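Local atomic coordinates of probable ribosomal RNA small subunit methyltransferase (Thermus thermophilus, PDB entry 3DMH), a protein that transfers a methyl group from S-adenosylmethionine to the exocyclic N2 atom of a guanosine in 16S ribosomal RNA. Residues V318-A321 with F322-A326; G260-D264 with L265-L269; G144-R147 with Y148-E151. All coordinates share one frame; numbering follows the deposited sequence.

Contact 1 of 3, residues V318-A321 with F322-A326; sequences VAQA and FVNVA. With SAM (S-adenosylmethionine), chain D.
V318 and F322 stand one turn apart on helix 317-329, and regular i+4 backbone bonds tie the two segments: F322 N gives to V318 O at 2.9 Å, N324 N to Q320 O, and V325 N to A321 O at 2.7 Å, whereas the bond from V323 N to A319 O is weak. The side chains of V318 and F322 run alongside each other in the same direction, toward S-adenosylmethionine. With V318 CG1 anti to the backbone N (chi1 171°), this methyl touches F322 CE1 at 3.5 Å and sits 3.6 Å from N7 of the cofactor. The second methyl, V318 CG2, reaches the amino end, 3.8 Å from SAM N6. F322 presents its ring rim rather than its face: CZ lies 3.8 Å from SAM N3, and SAM C2 falls in the plane of the ring at its edge. V318 CG1 lies on the same side of the adenine as F322 CZ, above the N7 edge between N7 and N6, while the CZ corner of the phenyl ring stands edge-on over N3. V289, whose backbone N bonds to the cofactor, packs against F322. This apolar wall forms one side of the adenine pocket in a Rossmann-like methyltransferase domain.

Contact 2 of 3, residues G260-D264 with L265-L269; sequences GVEDD and LASVL. With SAM (S-adenosylmethionine), chain D.
D263 and D264 link strand 257-262 to helix 265-277, and V268 N closes the first helical turn on D264 O at 3.0 Å. As the N-cap residue, D264 also folds its carboxylate back over the helix start, CG lying anti to the backbone N (chi1 167°). OD2 is gripped twice by S267: the hydroxyl OG gives to its anti lone pair at 2.8 Å, while S267 N approaches D264 OD2 from above the carboxylate plane at 3.0 Å. D264 OD1 takes a weak bond from A266 N. The NH groups at the helix start would probably favour the charged form of this carboxylate. Two residues earlier, E262 bends at chi2 (56°) and directs its carboxylate at the ribose of S-adenosylmethionine, where SAM O3' gives to E262 OE1 at 2.7 Å and SAM O2' to E262 OE2 at 2.6 Å. An acidic residue at the end of the second strand, holding both ribose hydroxyls, is a hallmark of class I methyltransferases. D264 N bonds to the anti lone pair of E262 OE2 and G243 N to OE1, which helps fix the carboxylate's rotation. E262 CG rests on S267 CB at 3.5 Å. D263 lays its CB against the adenine face, 3.4 Å from SAM C6, and its carboxylate is held by S75 OG and A77 N. The turn opens a beta-alpha-beta unit: G260 is backbone-bonded to Q283 and L285 of strand 283-286, V261 packs on L238 and L240 of strand 236-240, and the side chains of L265 and V268 touch H286.

Contact 3 of 3, residues G144-R147 with Y148-E151; sequences GFER and YFKE
Y148 N gives a nearly straight bond to G144 O at 2.9 Å, and F149 N follows to F145 O at 2.8 Å; these are opening-turn bonds of helix 145-156, with G144 as the N-cap. K150 N to E146 O and E151 N to R147 O continue the ladder. R147 adds a weak side-chain bond, NH2 to Y148 OH at 3.1 Å. Its chain bends at chi3 (101°) and brings the guanidinium obliquely to the hydroxyl end of the tyrosine ring, an off-centre cation-pi contact with R147 CZ 4.5 Å from the ring centroid and the two planes 53° apart. The CD2-CE2 edge of the ring lies against G144, where phi is positive and a CB would collide with Y148 CE2. V118 of helix 115-128 and L109 also pack on Y148, and its hydroxyl has a weak bond to T115 OG1. With an alanine here the ring and hydroxyl are gone, which would probably leave the R147 guanidinium without its aromatic partner and open a gap beside V118 and L109. E146, salt-bridged to K141 through OE2, sets OE1 near the rim of the F149 ring. F145 and F149 lie side by side against A171 of strand 168-174, their rings slid apart with centroids separated by 5.4 Å. F149 CB makes the closer fit, a CH-pi contact 3.8 Å above the F145 ring plane and offset toward its rim.

In the fold
Along the chain the order is contact 3, contact 2, contact 1; each spans adjoining segments and closes nothing longer than a helical turn, so none nests within or crosses another. The chain forms two seven-stranded sheets with the same strand order, 3-2-1-4-5-7-6. Contact 3 belongs to the first, where helix 145-156 packs on strand 168-174 and helix 115-128. Contacts 2 and 1 belong to the second: one starts helix 265-277 after strand 257-262, the other lies on helix 317-329 beside strand 299-304. Their centres are about 17 Å apart, and they meet opposite faces of one adenine. Contact 3 lies far off, about 36 Å from contact 1 between centres.

Contact 1 of 3, residues V318-A321 with F322-A326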
loop_
_atom_site.group_PDB
_atom_site.type_symbol
_atom_site.label_atom_id
_atom_site.label_comp_id
_atom_site.label_asym_id
_atom_site.label_seq_id
_atom_site.Cartn_x
_atom_site.Cartn_y
_atom_site.Cartn_z
ATOM N N VAL A 318 8.601 7.516 -2.921
ATOM C CA VAL A 318 8.714 6.074 -3.192
ATOM C C VAL A 318 9.165 5.824 -4.620
ATOM O O VAL A 318 10.046 4.982 -4.870
ATOM C CB VAL A 318 7.393 5.311 -2.914
ATOM C CG1 VAL A 318 7.454 3.864 -3.418
ATOM C CG2 VAL A 318 7.048 5.359 -1.407
ATOM N N ALA A 319 8.544 6.551 -5.557
ATOM C CA ALA A 319 8.851 6.378 -6.976
ATOM C C ALA A 319 10.297 6.780 -7.297
ATOM O O ALA A 319 10.980 6.112 -8.066
ATOM C CB ALA A 319 7.857 7.139 -7.834
ATOM N N GLN A 320 10.780 7.847 -6.665
ATOM C CA GLN A 320 12.182 8.233 -6.816
ATOM C C GLN A 320 13.092 7.132 -6.255
ATOM O O GLN A 320 14.090 6.774 -6.874
ATOM C CB GLN A 320 12.420 9.560 -6.096
ATOM C CG GLN A 320 13.766 10.187 -6.351
ATOM C CD GLN A 320 13.818 11.623 -5.830
ATOM O OE1 GLN A 320 12.784 12.297 -5.731
ATOM N NE2 GLN A 320 15.017 12.092 -5.497
ATOM N N ALA A 321 12.730 6.575 -5.090
ATOM C CA ALA A 321 13.477 5.460 -4.527
ATOM C C ALA A 321 13.516 4.244 -5.450
ATOM O O ALA A 321 14.530 3.535 -5.517
ATOM C CB ALA A 321 12.913 5.077 -3.160
ATOM N N PHE A 322 12.417 3.989 -6.163
ATOM C CA PHE A 322 12.365 2.875 -7.100
ATOM C C PHE A 322 13.477 3.020 -8.133
ATOM O O PHE A 322 14.161 2.050 -8.451
ATOM C CB PHE A 322 11.014 2.848 -7.823
ATOM C CG PHE A 322 9.906 2.147 -7.069
ATOM C CD1 PHE A 322 10.014 1.801 -5.716
ATOM C CD2 PHE A 322 8.718 1.845 -7.743
ATOM C CE1 PHE A 322 8.958 1.145 -5.094
ATOM C CE2 PHE A 322 7.675 1.208 -7.128
ATOM C CZ PHE A 322 7.791 0.848 -5.791
ATOM N N VAL A 323 13.651 4.240 -8.652
ATOM C CA VAL A 323 14.687 4.474 -9.666
ATOM C C VAL A 323 16.072 4.266 -9.067
ATOM O O VAL A 323 16.894 3.600 -9.673
ATOM C CB VAL A 323 14.581 5.881 -10.231
ATOM C CG1 VAL A 323 15.740 6.179 -11.219
ATOM C CG2 VAL A 323 13.266 6.023 -10.933
ATOM N N ASN A 324 16.308 4.823 -7.877
ATOM C CA ASN A 324 17.633 4.692 -7.239
ATOM C C ASN A 324 17.921 3.227 -6.950
ATOM O O ASN A 324 19.036 2.741 -7.172
ATOM C CB ASN A 324 17.716 5.499 -5.936
ATOM C CG ASN A 324 17.498 6.989 -6.149
ATOM O OD1 ASN A 324 17.653 7.508 -7.255
ATOM N ND2 ASN A 324 17.129 7.687 -5.078
ATOM N N VAL A 325 16.901 2.517 -6.461
ATOM C CA VAL A 325 17.072 1.101 -6.161
ATOM C C VAL A 325 17.317 0.281 -7.441
ATOM O O VAL A 325 18.186 -0.577 -7.464
ATOM C CB VAL A 325 15.895 0.575 -5.302
ATOM C CG1 VAL A 325 15.879 -0.954 -5.250
ATOM C CG2 VAL A 325 15.996 1.153 -3.899
ATOM N N ALA A 326 16.583 0.578 -8.517
ATOM C CA ALA A 326 16.762 -0.134 -9.769
ATOM C C ALA A 326 18.207 -0.040 -10.252
ATOM O O ALA A 326 18.812 -1.044 -10.661
ATOM C CB ALA A 326 15.819 0.415 -10.820
HETATM N N SAM D . 2.861 -3.419 -10.764
HETATM C CA SAM D . 1.375 -3.315 -10.559
HETATM C C SAM D . 0.711 -3.057 -11.894
HETATM O O SAM D . 1.464 -2.740 -12.825
HETATM O OXT SAM D . -0.525 -3.135 -11.994
HETATM C CB SAM D . 1.022 -2.167 -9.610
HETATM C CG SAM D . 1.475 -0.774 -10.053
HETATM S SD SAM D . 0.888 0.513 -8.904
HETATM C CE SAM D . 0.940 1.992 -9.957
HETATM C "C5'" SAM D . 2.286 0.855 -7.796
HETATM C "C4'" SAM D . 2.445 -0.207 -6.720
HETATM O "O4'" SAM D . 3.502 0.265 -5.887
HETATM C "C3'" SAM D . 1.208 -0.427 -5.838
HETATM O "O3'" SAM D . 0.814 -1.793 -5.815
HETATM C "C2'" SAM D . 1.661 0.083 -4.466
HETATM O "O2'" SAM D . 1.045 -0.537 -3.354
HETATM C "C1'" SAM D . 3.161 -0.174 -4.587
HETATM N N9 SAM D . 3.915 0.561 -3.590
HETATM C C8 SAM D . 3.636 1.799 -3.016
HETATM N N7 SAM D . 4.629 2.119 -2.150
HETATM C C5 SAM D . 5.533 1.078 -2.155
HETATM C C6 SAM D . 6.714 0.822 -1.448
HETATM N N6 SAM D . 7.173 1.680 -0.526
HETATM N N1 SAM D . 7.382 -0.350 -1.715
HETATM C C2 SAM D . 6.912 -1.260 -2.634
HETATM N N3 SAM D . 5.712 -1.060 -3.309
HETATM C C4 SAM D . 5.069 0.103 -3.063
#

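Contact 2 of 3, residues G260-D264 with L265-L269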
loop_
_atom_site.group_PDB
_atom_site.type_symbol
_atom_site.label_atom_id
_atom_site.label_comp_id
_atom_site.label_asym_id
_atom_site.label_seq_id
_atom_site.Cartn_x
_atom_site.Cartn_y
_atom_site.Cartn_z
ATOM N N GLY A 260 8.769 -10.101 -6.675
ATOM C CA GLY A 260 7.912 -8.910 -6.592
ATOM C C GLY A 260 8.085 -8.349 -5.198
ATOM O O GLY A 260 8.083 -9.102 -4.226
ATOM N N VAL A 261 8.281 -7.029 -5.113
ATOM C CA VAL A 261 8.273 -6.332 -3.817
ATOM C C VAL A 261 7.090 -5.393 -3.806
ATOM O O VAL A 261 6.805 -4.712 -4.790
ATOM C CB VAL A 261 9.583 -5.581 -3.490
ATOM C CG1 VAL A 261 10.712 -6.590 -3.219
ATOM C CG2 VAL A 261 10.024 -4.578 -4.572
ATOM N N GLU A 262 6.383 -5.394 -2.680
ATOM C CA GLU A 262 5.108 -4.675 -2.585
ATOM C C GLU A 262 4.886 -4.278 -1.122
ATOM O O GLU A 262 4.993 -5.149 -0.229
ATOM C CB GLU A 262 3.986 -5.587 -3.097
ATOM C CG GLU A 262 2.574 -5.097 -2.842
ATOM C CD GLU A 262 2.326 -3.713 -3.415
ATOM O OE1 GLU A 262 2.470 -3.541 -4.643
ATOM O OE2 GLU A 262 1.980 -2.820 -2.622
ATOM N N ASP A 263 4.617 -2.997 -0.859
ATOM C CA ASP A 263 4.517 -2.522 0.517
ATOM C C ASP A 263 3.170 -2.867 1.148
ATOM O O ASP A 263 3.068 -2.852 2.375
ATOM C CB ASP A 263 4.702 -1.008 0.520
ATOM C CG ASP A 263 4.773 -0.417 1.912
ATOM O OD1 ASP A 263 5.732 -0.738 2.647
ATOM O OD2 ASP A 263 3.887 0.423 2.262
ATOM N N ASP A 264 2.142 -3.078 0.318
ATOM C CA ASP A 264 0.794 -3.283 0.825
ATOM C C ASP A 264 0.450 -4.772 0.972
ATOM O O ASP A 264 0.463 -5.495 -0.007
ATOM C CB ASP A 264 -0.235 -2.612 -0.111
ATOM C CG ASP A 264 -1.644 -3.049 0.187
ATOM O OD1 ASP A 264 -2.003 -3.035 1.357
ATOM O OD2 ASP A 264 -2.384 -3.419 -0.765
ATOM N N LEU A 265 0.175 -5.207 2.203
ATOM C CA LEU A 265 -0.176 -6.587 2.475
ATOM C C LEU A 265 -1.324 -7.118 1.621
ATOM O O LEU A 265 -1.273 -8.263 1.163
ATOM C CB LEU A 265 -0.542 -6.774 3.952
ATOM C CG LEU A 265 -0.898 -8.181 4.408
ATOM C CD1 LEU A 265 0.251 -9.138 4.159
ATOM C CD2 LEU A 265 -1.269 -8.162 5.858
ATOM N N ALA A 266 -2.376 -6.313 1.440
ATOM C CA ALA A 266 -3.531 -6.794 0.640
ATOM C C ALA A 266 -3.062 -7.146 -0.779
ATOM O O ALA A 266 -3.487 -8.144 -1.370
ATOM C CB ALA A 266 -4.638 -5.745 0.623
ATOM N N SER A 267 -2.160 -6.331 -1.322
ATOM C CA SER A 267 -1.618 -6.550 -2.644
ATOM C C SER A 267 -0.704 -7.772 -2.699
ATOM O O SER A 267 -0.761 -8.553 -3.655
ATOM C CB SER A 267 -0.881 -5.297 -3.128
ATOM O OG SER A 267 -1.831 -4.253 -3.361
ATOM N N VAL A 268 0.119 -7.968 -1.666
ATOM C CA VAL A 268 0.974 -9.156 -1.589
ATOM C C VAL A 268 0.117 -10.426 -1.631
ATOM O O VAL A 268 0.404 -11.368 -2.390
ATOM C CB VAL A 268 1.805 -9.155 -0.301
ATOM C CG1 VAL A 268 2.530 -10.491 -0.094
ATOM C CG2 VAL A 268 2.801 -8.018 -0.339
ATOM N N LEU A 269 -0.938 -10.455 -0.822
ATOM C CA LEU A 269 -1.819 -11.641 -0.772
ATOM C C LEU A 269 -2.524 -11.856 -2.099
ATOM O O LEU A 269 -2.734 -12.993 -2.533
ATOM C CB LEU A 269 -2.860 -11.511 0.334
ATOM C CG LEU A 269 -2.256 -11.454 1.749
ATOM C CD1 LEU A 269 -3.314 -11.077 2.776
ATOM C CD2 LEU A 269 -1.600 -12.783 2.139
HETATM N N SAM D . 2.861 -3.419 -10.764
HETATM C CA SAM D . 1.375 -3.315 -10.559
HETATM C C SAM D . 0.711 -3.057 -11.894
HETATM O O SAM D . 1.464 -2.740 -12.825
HETATM O OXT SAM D . -0.525 -3.135 -11.994
HETATM C CB SAM D . 1.022 -2.167 -9.610
HETATM C CG SAM D . 1.475 -0.774 -10.053
HETATM S SD SAM D . 0.888 0.513 -8.904
HETATM C CE SAM D . 0.940 1.992 -9.957
HETATM C "C5'" SAM D . 2.286 0.855 -7.796
HETATM C "C4'" SAM D . 2.445 -0.207 -6.720
HETATM O "O4'" SAM D . 3.502 0.265 -5.887
HETATM C "C3'" SAM D . 1.208 -0.427 -5.838
HETATM O "O3'" SAM D . 0.814 -1.793 -5.815
HETATM C "C2'" SAM D . 1.661 0.083 -4.466
HETATM O "O2'" SAM D . 1.045 -0.537 -3.354
HETATM C "C1'" SAM D . 3.161 -0.174 -4.587
HETATM N N9 SAM D . 3.915 0.561 -3.590
HETATM C C8 SAM D . 3.636 1.799 -3.016
HETATM N N7 SAM D . 4.629 2.119 -2.150
HETATM C C5 SAM D . 5.533 1.078 -2.155
HETATM C C6 SAM D . 6.714 0.822 -1.448
HETATM N N6 SAM D . 7.173 1.680 -0.526
HETATM N N1 SAM D . 7.382 -0.350 -1.715
HETATM C C2 SAM D . 6.912 -1.260 -2.634
HETATM N N3 SAM D . 5.712 -1.060 -3.309
HETATM C C4 SAM D . 5.069 0.103 -3.063
#

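Contact 3 of 3, residues G144-R147 with Y148-E151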
loop_
_atom_site.group_PDB
_atom_site.type_symbol
_atom_site.label_atom_id
_atom_site.label_comp_id
_atom_site.label_asym_id
_atom_site.label_seq_id
_atom_site.Cartn_x
_atom_site.Cartn_y
_atom_site.Cartn_z
ATOM N N GLY A 144 -15.640 11.275 1.342
ATOM C CA GLY A 144 -16.664 10.315 1.742
ATOM C C GLY A 144 -17.045 10.209 3.210
ATOM O O GLY A 144 -17.827 9.327 3.567
ATOM N N PHE A 145 -16.552 11.104 4.060
ATOM C CA PHE A 145 -16.861 10.993 5.498
ATOM C C PHE A 145 -18.356 10.847 5.814
ATOM O O PHE A 145 -18.753 10.005 6.627
ATOM C CB PHE A 145 -16.272 12.134 6.342
ATOM C CG PHE A 145 -16.627 12.024 7.805
ATOM C CD1 PHE A 145 -15.894 11.192 8.648
ATOM C CD2 PHE A 145 -17.731 12.697 8.324
ATOM C CE1 PHE A 145 -16.236 11.058 9.996
ATOM C CE2 PHE A 145 -18.077 12.566 9.665
ATOM C CZ PHE A 145 -17.323 11.743 10.505
ATOM N N GLU A 146 -19.193 11.664 5.187
ATOM C CA GLU A 146 -20.612 11.618 5.527
ATOM C C GLU A 146 -21.228 10.274 5.155
ATOM O O GLU A 146 -21.975 9.701 5.946
ATOM C CB GLU A 146 -21.389 12.808 4.955
ATOM C CG GLU A 146 -21.072 14.144 5.658
ATOM C CD GLU A 146 -21.278 14.137 7.192
ATOM O OE1 GLU A 146 -22.087 13.333 7.723
ATOM O OE2 GLU A 146 -20.626 14.963 7.871
ATOM N N ARG A 147 -20.869 9.757 3.977
ATOM C CA ARG A 147 -21.339 8.445 3.527
ATOM C C ARG A 147 -20.874 7.317 4.454
ATOM O O ARG A 147 -21.673 6.451 4.838
ATOM C CB ARG A 147 -20.955 8.201 2.052
ATOM C CG ARG A 147 -20.856 6.732 1.598
ATOM C CD ARG A 147 -20.689 6.602 0.067
ATOM N NE ARG A 147 -19.326 6.350 -0.397
ATOM C CZ ARG A 147 -18.482 7.299 -0.789
ATOM N NH1 ARG A 147 -18.849 8.576 -0.745
ATOM N NH2 ARG A 147 -17.280 6.979 -1.217
ATOM N N TYR A 148 -19.594 7.349 4.835
ATOM C CA TYR A 148 -19.039 6.288 5.662
ATOM C C TYR A 148 -19.537 6.362 7.101
ATOM O O TYR A 148 -19.789 5.326 7.722
ATOM C CB TYR A 148 -17.512 6.295 5.589
ATOM C CG TYR A 148 -16.969 5.992 4.202
ATOM C CD1 TYR A 148 -17.432 4.892 3.468
ATOM C CD2 TYR A 148 -15.962 6.786 3.640
ATOM C CE1 TYR A 148 -16.903 4.597 2.189
ATOM C CE2 TYR A 148 -15.431 6.503 2.370
ATOM C CZ TYR A 148 -15.908 5.403 1.655
ATOM O OH TYR A 148 -15.381 5.114 0.401
ATOM N N PHE A 149 -19.698 7.583 7.608
ATOM C CA PHE A 149 -20.257 7.816 8.946
ATOM C C PHE A 149 -21.711 7.347 9.020
ATOM O O PHE A 149 -22.126 6.756 10.018
ATOM C CB PHE A 149 -20.138 9.301 9.309
ATOM C CG PHE A 149 -20.681 9.659 10.674
ATOM C CD1 PHE A 149 -20.587 8.776 11.752
ATOM C CD2 PHE A 149 -21.263 10.907 10.878
ATOM C CE1 PHE A 149 -21.088 9.120 13.010
ATOM C CE2 PHE A 149 -21.759 11.272 12.137
ATOM C CZ PHE A 149 -21.673 10.374 13.205
ATOM N N LYS A 150 -22.480 7.599 7.962
ATOM C CA LYS A 150 -23.860 7.102 7.876
ATOM C C LYS A 150 -23.897 5.568 7.924
ATOM O O LYS A 150 -24.740 4.982 8.616
ATOM C CB LYS A 150 -24.532 7.626 6.604
ATOM C CG LYS A 150 -26.008 7.258 6.477
ATOM C CD LYS A 150 -26.679 8.032 5.359
ATOM C CE LYS A 150 -28.151 7.679 5.279
ATOM N NZ LYS A 150 -28.929 8.699 4.527
ATOM N N GLU A 151 -22.967 4.932 7.205
ATOM C CA GLU A 151 -22.855 3.475 7.206
ATOM C C GLU A 151 -22.416 2.942 8.579
ATOM O O GLU A 151 -22.960 1.940 9.064
ATOM C CB GLU A 151 -21.937 2.998 6.066
ATOM C CG GLU A 151 -21.704 1.469 5.969
ATOM C CD GLU A 151 -22.979 0.640 5.757
ATOM O OE1 GLU A 151 -24.035 1.191 5.369
ATOM O OE2 GLU A 151 -22.921 -0.588 5.988
#